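Local coordinates for hypothetical protein PH0156 (Pyrococcus horikoshii, PDB 2P62), which is of unknown function but belongs to a family related to the Toprim-like proteins, and probably shares their alpha/beta fold, at residues M1-E9 with N88-R96. Residues are numbered along the deposited sequence; the frame is centred on the assembly and turned at random.
Sequences MRIKLIIVE and NVEEVYVVR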
loop_
_atom_site.group_PDB
_atom_site.type_symbol
_atom_site.label_atom_id
_atom_site.label_comp_id
_atom_site.label_asym_id
_atom_site.label_seq_id
_atom_site.Cartn_x
_atom_site.Cartn_y
_atom_site.Cartn_z
ATOM N N MET A 1 -3.943 32.498 4.350
ATOM C CA MET A 1 -3.199 31.602 3.428
ATOM C C MET A 1 -4.016 31.356 2.132
ATOM O O MET A 1 -5.251 31.310 2.166
ATOM C CB MET A 1 -2.932 30.284 4.167
ATOM C CG MET A 1 -1.624 29.583 3.851
ATOM S SD MET A 1 -0.115 30.266 4.566
ATOM C CE MET A 1 0.969 29.054 3.909
ATOM N N ARG A 2 -3.337 31.243 0.989
ATOM C CA ARG A 2 -4.028 30.954 -0.272
ATOM C C ARG A 2 -4.188 29.443 -0.298
ATOM O O ARG A 2 -3.241 28.705 -0.015
ATOM C CB ARG A 2 -3.195 31.369 -1.482
ATOM C CG ARG A 2 -3.159 32.848 -1.741
ATOM C CD ARG A 2 -1.734 33.339 -1.865
ATOM N NE ARG A 2 -0.969 32.697 -2.938
ATOM C CZ ARG A 2 -1.387 32.578 -4.192
ATOM N NH1 ARG A 2 -2.573 33.039 -4.537
ATOM N NH2 ARG A 2 -0.602 32.051 -5.116
ATOM N N ILE A 3 -5.383 28.983 -0.637
ATOM C CA ILE A 3 -5.646 27.557 -0.669
ATOM C C ILE A 3 -5.994 27.069 -2.059
ATOM O O ILE A 3 -6.824 27.667 -2.741
ATOM C CB ILE A 3 -6.822 27.172 0.241
ATOM C CG1 ILE A 3 -6.611 27.692 1.658
ATOM C CG2 ILE A 3 -6.948 25.659 0.290
ATOM C CD1 ILE A 3 -7.813 27.473 2.521
ATOM N N LYS A 4 -5.356 25.974 -2.459
ATOM C CA LYS A 4 -5.597 25.345 -3.748
ATOM C C LYS A 4 -5.916 23.878 -3.468
ATOM O O LYS A 4 -5.233 23.228 -2.675
ATOM C CB LYS A 4 -4.358 25.439 -4.633
ATOM C CG LYS A 4 -3.868 26.852 -4.866
ATOM C CD LYS A 4 -2.819 26.881 -5.950
ATOM C CE LYS A 4 -2.279 28.292 -6.161
ATOM N NZ LYS A 4 -1.313 28.295 -7.296
ATOM N N LEU A 5 -6.963 23.369 -4.112
ATOM C CA LEU A 5 -7.383 21.986 -3.936
ATOM C C LEU A 5 -6.939 21.104 -5.106
ATOM O O LEU A 5 -7.166 21.429 -6.276
ATOM C CB LEU A 5 -8.910 21.927 -3.788
ATOM C CG LEU A 5 -9.572 20.559 -3.585
ATOM C CD1 LEU A 5 -9.024 19.917 -2.308
ATOM C CD2 LEU A 5 -11.092 20.721 -3.491
ATOM N N ILE A 6 -6.292 19.991 -4.775
ATOM C CA ILE A 6 -5.826 19.034 -5.769
ATOM C C ILE A 6 -6.531 17.698 -5.540
ATOM O O ILE A 6 -6.390 17.076 -4.486
ATOM C CB ILE A 6 -4.301 18.822 -5.688
ATOM C CG1 ILE A 6 -3.582 20.171 -5.821
ATOM C CG2 ILE A 6 -3.862 17.855 -6.792
ATOM C CD1 ILE A 6 -2.058 20.087 -5.900
ATOM N N ILE A 7 -7.303 17.273 -6.536
ATOM C CA ILE A 7 -8.054 16.027 -6.459
ATOM C C ILE A 7 -7.489 14.971 -7.397
ATOM O O ILE A 7 -7.444 15.167 -8.611
ATOM C CB ILE A 7 -9.535 16.244 -6.828
ATOM C CG1 ILE A 7 -10.123 17.394 -5.995
ATOM C CG2 ILE A 7 -10.312 14.941 -6.593
ATOM C CD1 ILE A 7 -11.535 17.802 -6.398
ATOM N N VAL A 8 -7.053 13.856 -6.825
ATOM C CA VAL A 8 -6.497 12.757 -7.601
ATOM C C VAL A 8 -7.316 11.509 -7.316
ATOM O O VAL A 8 -8.168 11.519 -6.424
ATOM C CB VAL A 8 -5.024 12.498 -7.229
ATOM C CG1 VAL A 8 -4.179 13.700 -7.608
ATOM C CG2 VAL A 8 -4.906 12.214 -5.741
ATOM N N GLU A 9 -7.056 10.431 -8.051
ATOM C CA GLU A 9 -7.819 9.202 -7.855
ATOM C C GLU A 9 -7.383 8.313 -6.693
ATOM O O GLU A 9 -8.225 7.858 -5.928
ATOM C CB GLU A 9 -7.833 8.363 -9.136
ATOM C CG GLU A 9 -8.842 7.224 -9.068
ATOM C CD GLU A 9 -8.874 6.388 -10.330
ATOM O OE1 GLU A 9 -8.767 6.971 -11.432
ATOM O OE2 GLU A 9 -9.020 5.149 -10.222
ATOM N N ASN A 88 -11.188 30.070 1.465
ATOM C CA ASN A 88 -10.313 30.864 0.624
ATOM C C ASN A 88 -9.676 30.019 -0.485
ATOM O O ASN A 88 -8.453 30.009 -0.657
ATOM C CB ASN A 88 -9.223 31.516 1.469
ATOM C CG ASN A 88 -8.496 32.606 0.719
ATOM O OD1 ASN A 88 -7.303 32.828 0.919
ATOM N ND2 ASN A 88 -9.218 33.302 -0.154
ATOM N N VAL A 89 -10.509 29.316 -1.242
ATOM C CA VAL A 89 -10.024 28.480 -2.330
ATOM C C VAL A 89 -10.075 29.257 -3.637
ATOM O O VAL A 89 -11.104 29.828 -3.990
ATOM C CB VAL A 89 -10.865 27.184 -2.455
ATOM C CG1 VAL A 89 -10.536 26.459 -3.757
ATOM C CG2 VAL A 89 -10.574 26.276 -1.281
ATOM N N GLU A 90 -8.955 29.276 -4.346
ATOM C CA GLU A 90 -8.868 30.004 -5.602
ATOM C C GLU A 90 -8.635 29.106 -6.817
ATOM O O GLU A 90 -8.886 29.508 -7.950
ATOM C CB GLU A 90 -7.761 31.057 -5.514
ATOM C CG GLU A 90 -6.353 30.510 -5.511
ATOM C CD GLU A 90 -5.324 31.611 -5.280
ATOM O OE1 GLU A 90 -5.675 32.803 -5.421
ATOM O OE2 GLU A 90 -4.165 31.283 -4.963
ATOM N N GLU A 91 -8.132 27.901 -6.592
ATOM C CA GLU A 91 -7.911 26.995 -7.704
ATOM C C GLU A 91 -8.210 25.567 -7.285
ATOM O O GLU A 91 -8.009 25.175 -6.132
ATOM C CB GLU A 91 -6.466 27.098 -8.246
ATOM C CG GLU A 91 -6.031 28.521 -8.607
ATOM C CD GLU A 91 -4.667 28.625 -9.279
ATOM O OE1 GLU A 91 -3.709 27.942 -8.840
ATOM O OE2 GLU A 91 -4.549 29.418 -10.247
ATOM N N VAL A 92 -8.726 24.807 -8.239
ATOM C CA VAL A 92 -9.036 23.413 -8.025
ATOM C C VAL A 92 -8.496 22.646 -9.221
ATOM O O VAL A 92 -8.776 22.986 -10.374
ATOM C CB VAL A 92 -10.561 23.152 -7.916
ATOM C CG1 VAL A 92 -10.805 21.658 -7.803
ATOM C CG2 VAL A 92 -11.144 23.862 -6.692
ATOM N N TYR A 93 -7.698 21.623 -8.932
ATOM C CA TYR A 93 -7.115 20.777 -9.964
ATOM C C TYR A 93 -7.775 19.407 -9.900
ATOM O O TYR A 93 -7.916 18.832 -8.830
ATOM C CB TYR A 93 -5.598 20.639 -9.752
ATOM C CG TYR A 93 -4.853 21.938 -9.927
ATOM C CD1 TYR A 93 -4.803 22.876 -8.891
ATOM C CD2 TYR A 93 -4.283 22.283 -11.157
ATOM C CE1 TYR A 93 -4.224 24.122 -9.075
ATOM C CE2 TYR A 93 -3.693 23.540 -11.351
ATOM C CZ TYR A 93 -3.674 24.457 -10.307
ATOM O OH TYR A 93 -3.160 25.729 -10.485
ATOM N N VAL A 94 -8.203 18.890 -11.041
ATOM C CA VAL A 94 -8.822 17.573 -11.068
ATOM C C VAL A 94 -8.002 16.721 -12.030
ATOM O O VAL A 94 -8.018 16.952 -13.232
ATOM C CB VAL A 94 -10.288 17.665 -11.530
ATOM C CG1 VAL A 94 -10.941 16.281 -11.479
ATOM C CG2 VAL A 94 -11.054 18.629 -10.627
ATOM N N VAL A 95 -7.270 15.753 -11.486
ATOM C CA VAL A 95 -6.402 14.890 -12.275
ATOM C C VAL A 95 -6.929 13.478 -12.419
ATOM O O VAL A 95 -7.269 12.823 -11.430
ATOM C CB VAL A 95 -5.002 14.829 -11.647
ATOM C CG1 VAL A 95 -4.105 13.854 -12.420
ATOM C CG2 VAL A 95 -4.404 16.241 -11.626
ATOM N N ARG A 96 -6.979 13.012 -13.660
ATOM C CA ARG A 96 -7.475 11.679 -13.959
ATOM C C ARG A 96 -6.756 11.116 -15.174
ATOM O O ARG A 96 -6.391 11.859 -16.084
ATOM C CB ARG A 96 -8.986 11.719 -14.242
ATOM C CG ARG A 96 -9.573 10.334 -14.513
ATOM C CD ARG A 96 -11.069 10.356 -14.746
ATOM N NE ARG A 96 -11.422 10.857 -16.076
ATOM C CZ ARG A 96 -12.664 10.907 -16.552
ATOM N NH1 ARG A 96 -13.682 10.488 -15.814
ATOM N NH2 ARG A 96 -12.889 11.382 -17.765
HETATM O O HOH W 1 -5.545 10.838 -10.980
#
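I3, L5 and I7 line up with V89, V92 and V94 as strands 2-7 and 89-96 run parallel, 10° apart, with axes approaching to 4.7 Å. Successive amides alternate between the strands, from I3 N to N88 O through to V95 N to I7 O, the last at 2.9 Å. Between I3 and L5 the partner strand holds one residue more, so K4 faces both E90 and E91: a beta bulge, at which E90 takes a nearly helical psi.

The bulge gathers acids beside basic chains. R2 reaches E90 OE2 through NH1 in a salt bridge, its guanidinium plane turned 75° from the carboxylate. The long, extended K4 side chain lies alongside E91 and brings NZ 2.9 Å from E91 OE1. Y93 OH donates to E91 OE1 from the opposite face of the carboxylate, at 2.8 Å, and two donors thus fix its rotation. K4 NZ also donates to the carbonyl oxygen of M239 and to an oxygen of the C-terminal carboxylate of G241, satisfying a buried ammonium. A methionine in place of K4 would probably leave E91 without its charge partner and the oxygens of M239 and G241 without this donor.

On the other face, beta-branched residues suit a strand packed against helix 71-84: I3 CG2 meets V89 CG2 at 4.0 Å, and I7 CD1 lies 4.2 Å from V92 CG1.

Strand 58-63, helix 71-84 and strand 89-97 form a beta-alpha-beta crossover with strand 2-7 slotted between its strands, a parallel sheet core consistent with a Toprim-like fold.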